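Local atomic coordinates of type IV pilus biogenesis protein PilB (Streptococcus sanguinis, PDB entry 7B7P), a protein that is a minor type IV pilin with a von Willebrand factor A-like module and a direct role in adhesion. Residues Thr283-Pro287 / His375-Tyr379; Glu345-Ala351 / Ser382-Ile387; Ser190-Ile194 / Phe370-Glu376. All coordinates share one frame; numbering follows the deposited sequence.

Contact 1 of 3, residues Thr283-Pro287 / His375-Tyr379; sequences TDGIP and HEIAY
In the metal-ion-dependent adhesion site (MIDAS) of the von Willebrand factor A-like domain, the loop carrying the magnesium-binding residue Asp284 packs against the 3-10 turn of His375 and Glu376. The carbonyl of Asp284 meets the aliphatic start of Glu376, with O 3.5 Å from CB. One residue on, the backbones come close: Ile286 N lies 3.3 Å from Glu376 O, but the angle is too poor for a hydrogen bond.

Ile286 contributes more surface than any other residue here, and its two branches divide the work. CG1 sits beside its own backbone N (chi1 -53°) and faces the carbonyl O of His375 at 3.5 Å; the extended chain then brings CD1 to the edge of the His375 ring, 4.1 Å from CD2. CG2 approaches the Tyr379 ring obliquely, 3.5 Å from CD2, while CG1 lies in the plane of that ring at its edge. Pro287 CD closes the row, 4.1 Å from Tyr379 CB.

No hydrogen bond joins the segments directly; van der Waals packing holds them. The two acids, with Asp284 OD2 and Glu376 OE2 5.1 Å apart, would be expected to repel, but both oxygens form salt bridges to Arg191 NH1. Ser173 is hydrogen-bonded to Asp284 OD2 and Ser371 to Glu376 OE2. The shared cation probably offsets the like charges and ties the metal-site loop to the turn through a third element.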
loop_
_atom_site.group_PDB
_atom_site.type_symbol
_atom_site.label_atom_id
_atom_site.label_comp_id
_atom_site.label_asym_id
_atom_site.label_seq_id
_atom_site.Cartn_x
_atom_site.Cartn_y
_atom_site.Cartn_z
ATOM N N THR A 283 9.211 7.651 12.567
ATOM C CA THR A 283 9.772 7.851 13.892
ATOM C C THR A 283 11.284 7.697 13.833
ATOM O O THR A 283 11.818 6.972 12.987
ATOM C CB THR A 283 9.143 6.883 14.938
ATOM O OG1 THR A 283 9.677 7.156 16.238
ATOM C CG2 THR A 283 9.388 5.439 14.591
ATOM N N ASP A 284 11.967 8.406 14.737
ATOM C CA ASP A 284 13.424 8.455 14.778
ATOM C C ASP A 284 13.986 8.009 16.123
ATOM O O ASP A 284 15.154 8.279 16.417
ATOM C CB ASP A 284 13.918 9.869 14.451
ATOM C CG ASP A 284 13.909 10.804 15.679
ATOM O OD1 ASP A 284 13.005 10.660 16.531
ATOM O OD2 ASP A 284 14.799 11.684 15.793
ATOM N N GLY A 285 13.191 7.344 16.956
ATOM C CA GLY A 285 13.672 7.050 18.293
ATOM C C GLY A 285 12.950 5.879 18.922
ATOM O O GLY A 285 11.905 5.420 18.455
ATOM N N ILE A 286 13.537 5.398 20.002
ATOM C CA ILE A 286 12.914 4.316 20.756
ATOM C C ILE A 286 11.623 4.821 21.395
ATOM O O ILE A 286 11.629 5.889 22.044
ATOM C CB ILE A 286 13.863 3.799 21.816
ATOM C CG1 ILE A 286 15.225 3.421 21.223
ATOM C CG2 ILE A 286 13.201 2.643 22.572
ATOM C CD1 ILE A 286 16.287 3.315 22.340
ATOM N N PRO A 287 10.517 4.102 21.257
ATOM C CA PRO A 287 9.298 4.453 21.999
ATOM C C PRO A 287 9.565 4.581 23.492
ATOM O O PRO A 287 10.160 3.704 24.118
ATOM C CB PRO A 287 8.358 3.280 21.697
ATOM C CG PRO A 287 8.825 2.748 20.394
ATOM C CD PRO A 287 10.331 2.909 20.414
ATOM N N HIS A 375 20.801 2.278 17.205
ATOM C CA HIS A 375 19.973 1.878 18.331
ATOM C C HIS A 375 18.706 2.711 18.437
ATOM O O HIS A 375 17.775 2.303 19.137
ATOM C CB HIS A 375 20.760 1.946 19.651
ATOM C CG HIS A 375 20.893 3.329 20.210
ATOM N ND1 HIS A 375 22.031 4.092 20.050
ATOM C CD2 HIS A 375 20.025 4.093 20.919
ATOM C CE1 HIS A 375 21.856 5.267 20.626
ATOM N NE2 HIS A 375 20.651 5.290 21.167
ATOM N N GLU A 376 18.643 3.854 17.750
ATOM C CA GLU A 376 17.440 4.674 17.833
ATOM C C GLU A 376 16.292 4.059 17.053
ATOM O O GLU A 376 15.130 4.315 17.365
ATOM C CB GLU A 376 17.714 6.092 17.336
ATOM C CG GLU A 376 18.462 6.950 18.338
ATOM C CD GLU A 376 18.965 8.265 17.727
ATOM O OE1 GLU A 376 19.578 9.055 18.471
ATOM O OE2 GLU A 376 18.736 8.510 16.508
ATOM N N ILE A 377 16.575 3.262 16.038
ATOM C CA ILE A 377 15.494 2.670 15.288
ATOM C C ILE A 377 15.449 1.161 15.499
ATOM O O ILE A 377 14.817 0.447 14.722
ATOM C CB ILE A 377 15.574 3.047 13.799
ATOM C CG1 ILE A 377 17.003 2.861 13.279
ATOM C CG2 ILE A 377 15.099 4.486 13.604
ATOM C CD1 ILE A 377 17.057 2.409 11.840
ATOM N N ALA A 378 16.107 0.667 16.554
ATOM C CA ALA A 378 16.135 -0.773 16.835
ATOM C C ALA A 378 14.778 -1.356 17.261
ATOM O O ALA A 378 14.659 -2.577 17.401
ATOM C CB ALA A 378 17.180 -1.076 17.914
ATOM N N TYR A 379 13.750 -0.538 17.470
ATOM C CA TYR A 379 12.428 -1.075 17.764
ATOM C C TYR A 379 11.429 -0.695 16.685
ATOM O O TYR A 379 10.222 -0.801 16.902
ATOM C CB TYR A 379 11.963 -0.613 19.145
ATOM C CG TYR A 379 12.924 -1.075 20.184
ATOM C CD1 TYR A 379 12.899 -2.387 20.650
ATOM C CD2 TYR A 379 13.917 -0.225 20.643
ATOM C CE1 TYR A 379 13.818 -2.822 21.586
ATOM C CE2 TYR A 379 14.841 -0.635 21.556
ATOM C CZ TYR A 379 14.803 -1.929 22.027
ATOM O OH TYR A 379 15.734 -2.295 22.973
#

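Contact 2 of 3, residues Glu345-Ala351 / Ser382-Ile387; sequences ENSIAYA and SLTDRI
Ile348 of helix 341-358 is the main bump on this interface, and helix 380-388 supplies the hollow. The short helical segments run in broadly the same direction, their axes 8.5 Å apart at closest approach and crossing at -40°. CG2 of Ile348 enters between Ser382, Leu383 and Arg386: it lies 4.2 Å from Ser382 O and 3.8 Å from Arg386 CB, with the CA of Leu383 forming the floor.

Arg386 closes that hollow by curling round the methyl. Its chain bends at chi2 (69°) and again at chi3, so the guanidinium folds back and lays one face on Ile348 CG2, which sits above the plane toward its rim. The methyl of Ala349 touches NH1 obliquely.

One turn further along, the relief is reversed. Ala351 offers only a methyl, and the larger chains of the other helix fill in around it, Leu383 CD1 at 3.8 Å and Ile387 CG1 at 4.2 Å from its CB.

At the opposite end of the interface the Arg386 head meets Glu345 end-on, the carboxylate lying at the guanidinium edge. Arg386 NH1 donates to Glu345 OE2 at 3.1 Å and Arg386 NH2 to Glu345 OE1 at 3.2 Å, both nearly straight, and the two flat groups are only 19° from coplanar. Glu345 bends at its own chi2 to present the carboxylate.

Two bonds fix the rotation of the guanidinium and hold its face on Ile348. With Glu345 exposed and Ala351 buried, the contact grades from a salt bridge at the solvent edge to purely apolar packing inside.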
loop_
_atom_site.group_PDB
_atom_site.type_symbol
_atom_site.label_atom_id
_atom_site.label_comp_id
_atom_site.label_asym_id
_atom_site.label_seq_id
_atom_site.Cartn_x
_atom_site.Cartn_y
_atom_site.Cartn_z
ATOM N N GLU A 345 8.359 -1.261 26.610
ATOM C CA GLU A 345 7.285 -2.216 26.389
ATOM C C GLU A 345 5.903 -1.555 26.469
ATOM O O GLU A 345 5.051 -1.799 25.609
ATOM C CB GLU A 345 7.418 -3.369 27.397
ATOM C CG GLU A 345 6.206 -4.297 27.443
ATOM C CD GLU A 345 5.841 -4.893 26.067
ATOM O OE1 GLU A 345 6.756 -5.103 25.228
ATOM O OE2 GLU A 345 4.636 -5.153 25.829
ATOM N N ASN A 346 5.667 -0.696 27.471
ATOM C CA ASN A 346 4.345 -0.063 27.591
ATOM C C ASN A 346 4.077 0.913 26.447
ATOM O O ASN A 346 2.926 1.083 26.017
ATOM C CB ASN A 346 4.206 0.676 28.938
ATOM C CG ASN A 346 4.080 -0.276 30.133
ATOM O OD1 ASN A 346 3.664 -1.416 29.984
ATOM N ND2 ASN A 346 4.434 0.196 31.313
ATOM N N SER A 347 5.120 1.584 25.963
ATOM C CA SER A 347 4.963 2.512 24.848
ATOM C C SER A 347 4.624 1.779 23.556
ATOM O O SER A 347 3.828 2.267 22.741
ATOM C CB SER A 347 6.238 3.338 24.697
ATOM O OG SER A 347 6.064 4.303 23.682
ATOM N N ILE A 348 5.240 0.622 23.339
ATOM C CA ILE A 348 4.959 -0.153 22.143
ATOM C C ILE A 348 3.573 -0.782 22.238
ATOM O O ILE A 348 2.836 -0.842 21.250
ATOM C CB ILE A 348 6.068 -1.205 21.939
ATOM C CG1 ILE A 348 7.366 -0.511 21.501
ATOM C CG2 ILE A 348 5.662 -2.262 20.915
ATOM C CD1 ILE A 348 8.580 -1.425 21.447
ATOM N N ALA A 349 3.200 -1.263 23.428
ATOM C CA ALA A 349 1.892 -1.890 23.602
ATOM C C ALA A 349 0.763 -0.886 23.435
ATOM O O ALA A 349 -0.313 -1.240 22.939
ATOM C CB ALA A 349 1.789 -2.560 24.980
ATOM N N TYR A 350 0.985 0.363 23.842
ATOM C CA TYR A 350 -0.012 1.410 23.632
ATOM C C TYR A 350 -0.380 1.509 22.162
ATOM O O TYR A 350 -1.557 1.582 21.802
ATOM C CB TYR A 350 0.530 2.749 24.149
ATOM C CG TYR A 350 -0.425 3.925 24.034
ATOM C CD1 TYR A 350 -1.784 3.738 24.138
ATOM C CD2 TYR A 350 0.045 5.236 23.874
ATOM C CE1 TYR A 350 -2.659 4.774 24.059
ATOM C CE2 TYR A 350 -0.823 6.296 23.812
ATOM C CZ TYR A 350 -2.188 6.055 23.915
ATOM O OH TYR A 350 -3.099 7.082 23.848
ATOM N N ALA A 351 0.633 1.506 21.294
ATOM C CA ALA A 351 0.389 1.602 19.863
ATOM C C ALA A 351 -0.380 0.385 19.355
ATOM O O ALA A 351 -1.220 0.495 18.456
ATOM C CB ALA A 351 1.725 1.764 19.137
ATOM N N SER A 382 9.718 -3.868 15.673
ATOM C CA SER A 382 8.936 -4.305 16.818
ATOM C C SER A 382 7.644 -3.489 16.946
ATOM O O SER A 382 6.554 -4.043 17.164
ATOM C CB SER A 382 9.816 -4.186 18.060
ATOM O OG SER A 382 9.325 -4.956 19.129
ATOM N N LEU A 383 7.754 -2.165 16.794
ATOM C CA LEU A 383 6.587 -1.290 16.815
ATOM C C LEU A 383 5.588 -1.658 15.717
ATOM O O LEU A 383 4.380 -1.778 15.966
ATOM C CB LEU A 383 7.042 0.159 16.667
ATOM C CG LEU A 383 5.925 1.187 16.582
ATOM C CD1 LEU A 383 5.246 1.167 17.943
ATOM C CD2 LEU A 383 6.485 2.612 16.223
ATOM N N THR A 384 6.088 -1.829 14.492
ATOM C CA THR A 384 5.263 -2.201 13.349
ATOM C C THR A 384 4.516 -3.508 13.609
ATOM O O THR A 384 3.300 -3.603 13.379
ATOM C CB THR A 384 6.156 -2.322 12.108
ATOM O OG1 THR A 384 6.877 -1.092 11.922
ATOM C CG2 THR A 384 5.343 -2.649 10.864
ATOM N N ASP A 385 5.233 -4.520 14.105
ATOM C CA ASP A 385 4.619 -5.817 14.366
ATOM C C ASP A 385 3.500 -5.702 15.395
ATOM O O ASP A 385 2.455 -6.345 15.253
ATOM C CB ASP A 385 5.675 -6.809 14.852
ATOM C CG ASP A 385 6.705 -7.157 13.787
ATOM O OD1 ASP A 385 6.505 -6.817 12.590
ATOM O OD2 ASP A 385 7.718 -7.807 14.152
ATOM N N ARG A 386 3.705 -4.900 16.449
ATOM C CA ARG A 386 2.636 -4.687 17.420
ATOM C C ARG A 386 1.446 -3.974 16.780
ATOM O O ARG A 386 0.293 -4.361 16.997
ATOM C CB ARG A 386 3.144 -3.901 18.631
ATOM C CG ARG A 386 2.344 -4.164 19.885
ATOM C CD ARG A 386 2.567 -5.586 20.371
ATOM N NE ARG A 386 3.961 -5.728 20.777
ATOM C CZ ARG A 386 4.371 -5.585 22.030
ATOM N NH1 ARG A 386 3.478 -5.336 22.992
ATOM N NH2 ARG A 386 5.663 -5.693 22.318
ATOM N N ILE A 387 1.704 -2.937 15.979
ATOM C CA ILE A 387 0.615 -2.283 15.250
ATOM C C ILE A 387 -0.134 -3.302 14.384
ATOM O O ILE A 387 -1.353 -3.196 14.199
ATOM C CB ILE A 387 1.170 -1.099 14.415
ATOM C CG1 ILE A 387 1.707 0.031 15.321
ATOM C CG2 ILE A 387 0.112 -0.544 13.432
ATOM C CD1 ILE A 387 2.330 1.203 14.513
#

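Contact 3 of 3, residues Ser190-Ile194 / Phe370-Glu376; sequences SRMDI and FSGVNHE
Arg191 reaches Glu376 with both terminal nitrogens, and both reach the same oxygen: Glu376 OE2 receives Arg191 NH1 at 2.9 Å and NH2 at 3.0 Å. Each bond is bent to 135°, and the oxygen is tilted out of the guanidinium plane. The two flat groups stand 64° apart; NH2 uses the syn lone pair of OE2, and NH1 comes from above the carboxylate plane.

A third donor grips the same atom. Ser371 OG gives its hydrogen to Glu376 OE2 at 2.6 Å, on the anti side, and is itself held by Val373 N at 3.0 Å in an ST turn. The serine also lies over one face of the guanidinium, and Val373 CG2 packs obliquely near NH2.

All this happens beside the MIDAS of the von Willebrand factor A-like domain: Arg191 NH1 also forms a salt bridge to the magnesium-binding Asp284, and NE donates to the main-chain O of Asp177. The arginine chain is extended from CG to NE and spans the distance from the helix start to the carboxylates of Asp284 and Glu376, which share this arginine and would probably be stabilised as anions.

Farther back, Phe370 packs beside the root of the arginine. Its ring turns an edge to the backbone, with CE2 3.7 Å from Arg191 O, and CZ meets Ile194 CG2 at 4.0 Å; Leu405 of helix 402-424 also touches this ring. The first turn of helix 191-209 is fixed by a capping box, in which Asp193 N donates to Ser190 OG at 2.8 Å and Ser190 N to Asp193 OD2 at 3.1 Å.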
loop_
_atom_site.group_PDB
_atom_site.type_symbol
_atom_site.label_atom_id
_atom_site.label_comp_id
_atom_site.label_asym_id
_atom_site.label_seq_id
_atom_site.Cartn_x
_atom_site.Cartn_y
_atom_site.Cartn_z
ATOM N N SER A 190 19.107 19.225 9.745
ATOM C CA SER A 190 18.455 18.417 10.771
ATOM C C SER A 190 17.564 17.357 10.132
ATOM O O SER A 190 17.156 17.458 8.965
ATOM C CB SER A 190 17.599 19.289 11.693
ATOM O OG SER A 190 16.365 19.583 11.047
ATOM N N ARG A 191 17.253 16.328 10.923
ATOM C CA ARG A 191 16.295 15.321 10.482
ATOM C C ARG A 191 14.987 15.973 10.071
ATOM O O ARG A 191 14.415 15.634 9.028
ATOM C CB ARG A 191 16.059 14.297 11.594
ATOM C CG ARG A 191 17.311 13.530 11.976
ATOM C CD ARG A 191 17.112 12.731 13.264
ATOM N NE ARG A 191 18.381 12.202 13.749
ATOM C CZ ARG A 191 18.500 11.337 14.750
ATOM N NH1 ARG A 191 17.419 10.885 15.391
ATOM N NH2 ARG A 191 19.701 10.929 15.118
ATOM N N MET A 192 14.512 16.936 10.862
ATOM C CA MET A 192 13.291 17.637 10.480
ATOM C C MET A 192 13.458 18.396 9.163
ATOM O O MET A 192 12.550 18.381 8.322
ATOM C CB MET A 192 12.842 18.588 11.590
ATOM C CG MET A 192 11.402 19.024 11.373
ATOM S SD MET A 192 10.280 17.578 11.298
ATOM C CE MET A 192 10.205 17.242 13.068
ATOM N N ASP A 193 14.605 19.064 8.960
ATOM C CA ASP A 193 14.842 19.737 7.682
ATOM C C ASP A 193 14.686 18.753 6.536
ATOM O O ASP A 193 13.962 19.012 5.570
ATOM C CB ASP A 193 16.238 20.378 7.641
ATOM C CG ASP A 193 16.377 21.546 8.602
ATOM O OD1 ASP A 193 15.365 22.243 8.830
ATOM O OD2 ASP A 193 17.499 21.768 9.124
ATOM N N ILE A 194 15.318 17.583 6.657
ATOM C CA ILE A 194 15.250 16.619 5.567
ATOM C C ILE A 194 13.829 16.086 5.414
ATOM O O ILE A 194 13.335 15.902 4.290
ATOM C CB ILE A 194 16.280 15.496 5.793
ATOM C CG1 ILE A 194 17.683 16.088 5.899
ATOM C CG2 ILE A 194 16.219 14.466 4.672
ATOM C CD1 ILE A 194 18.744 15.083 6.183
ATOM N N PHE A 370 13.657 6.382 10.704
ATOM C CA PHE A 370 14.453 7.405 10.045
ATOM C C PHE A 370 15.546 7.883 11.012
ATOM O O PHE A 370 15.366 8.840 11.768
ATOM C CB PHE A 370 13.542 8.534 9.570
ATOM C CG PHE A 370 14.269 9.653 8.858
ATOM C CD1 PHE A 370 15.025 9.395 7.723
ATOM C CD2 PHE A 370 14.183 10.953 9.321
ATOM C CE1 PHE A 370 15.697 10.413 7.059
ATOM C CE2 PHE A 370 14.853 11.990 8.664
ATOM C CZ PHE A 370 15.615 11.714 7.521
ATOM N N SER A 371 16.688 7.202 10.986
ATOM C CA SER A 371 17.834 7.595 11.793
ATOM C C SER A 371 19.078 6.931 11.230
ATOM O O SER A 371 19.019 5.793 10.766
ATOM C CB SER A 371 17.661 7.198 13.261
ATOM O OG SER A 371 18.764 7.649 14.039
ATOM N N GLY A 372 20.195 7.643 11.284
ATOM C CA GLY A 372 21.492 7.044 11.035
ATOM C C GLY A 372 22.106 6.397 12.253
ATOM O O GLY A 372 23.198 5.822 12.185
ATOM N N VAL A 373 21.413 6.453 13.383
ATOM C CA VAL A 373 21.905 5.902 14.630
ATOM C C VAL A 373 21.192 4.571 14.853
ATOM O O VAL A 373 19.969 4.534 15.074
ATOM C CB VAL A 373 21.696 6.885 15.787
ATOM C CG1 VAL A 373 22.235 6.301 17.098
ATOM C CG2 VAL A 373 22.357 8.235 15.450
ATOM N N ASN A 374 21.979 3.489 14.805
ATOM C CA ASN A 374 21.447 2.127 14.853
ATOM C C ASN A 374 20.433 1.934 15.961
ATOM O O ASN A 374 19.329 1.444 15.711
ATOM C CB ASN A 374 22.581 1.117 15.034
ATOM C CG ASN A 374 23.429 0.971 13.785
ATOM O OD1 ASN A 374 23.124 1.562 12.751
ATOM N ND2 ASN A 374 24.494 0.173 13.872
ATOM N N HIS A 375 20.801 2.278 17.205
ATOM C CA HIS A 375 19.973 1.878 18.331
ATOM C C HIS A 375 18.706 2.711 18.437
ATOM O O HIS A 375 17.775 2.303 19.137
ATOM C CB HIS A 375 20.760 1.946 19.651
ATOM C CG HIS A 375 20.893 3.329 20.210
ATOM N ND1 HIS A 375 22.031 4.092 20.050
ATOM C CD2 HIS A 375 20.025 4.093 20.919
ATOM C CE1 HIS A 375 21.856 5.267 20.626
ATOM N NE2 HIS A 375 20.651 5.290 21.167
ATOM N N GLU A 376 18.643 3.854 17.750
ATOM C CA GLU A 376 17.440 4.674 17.833
ATOM C C GLU A 376 16.292 4.059 17.053
ATOM O O GLU A 376 15.130 4.315 17.365
ATOM C CB GLU A 376 17.714 6.092 17.336
ATOM C CG GLU A 376 18.462 6.950 18.338
ATOM C CD GLU A 376 18.965 8.265 17.727
ATOM O OE1 GLU A 376 19.578 9.055 18.471
ATOM O OE2 GLU A 376 18.736 8.510 16.508
#

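Overall arrangement
Contacts 1 and 3 share His375 and Glu376. Contact 1 joins the loops that follow the parallel neighbouring strands 276-283 and 364-370, where Thr283 O probably accepts from Phe370 N, whereas contact 3 joins the latter loop to the start of helix 191-209. Contact 3 is buried, and combines a salt bridge among other charges near the metal site with packing on Phe370. Contact 1 is partly buried and chiefly apolar. Contact 2, also partly buried, pairs two helices and has its salt bridge toward solvent. It meets contact 1 where Pro287 rests on Ser347 and Ile348, but does not touch contact 3. Contact 1 thus lies between the helical layer and the charged cluster around Arg191.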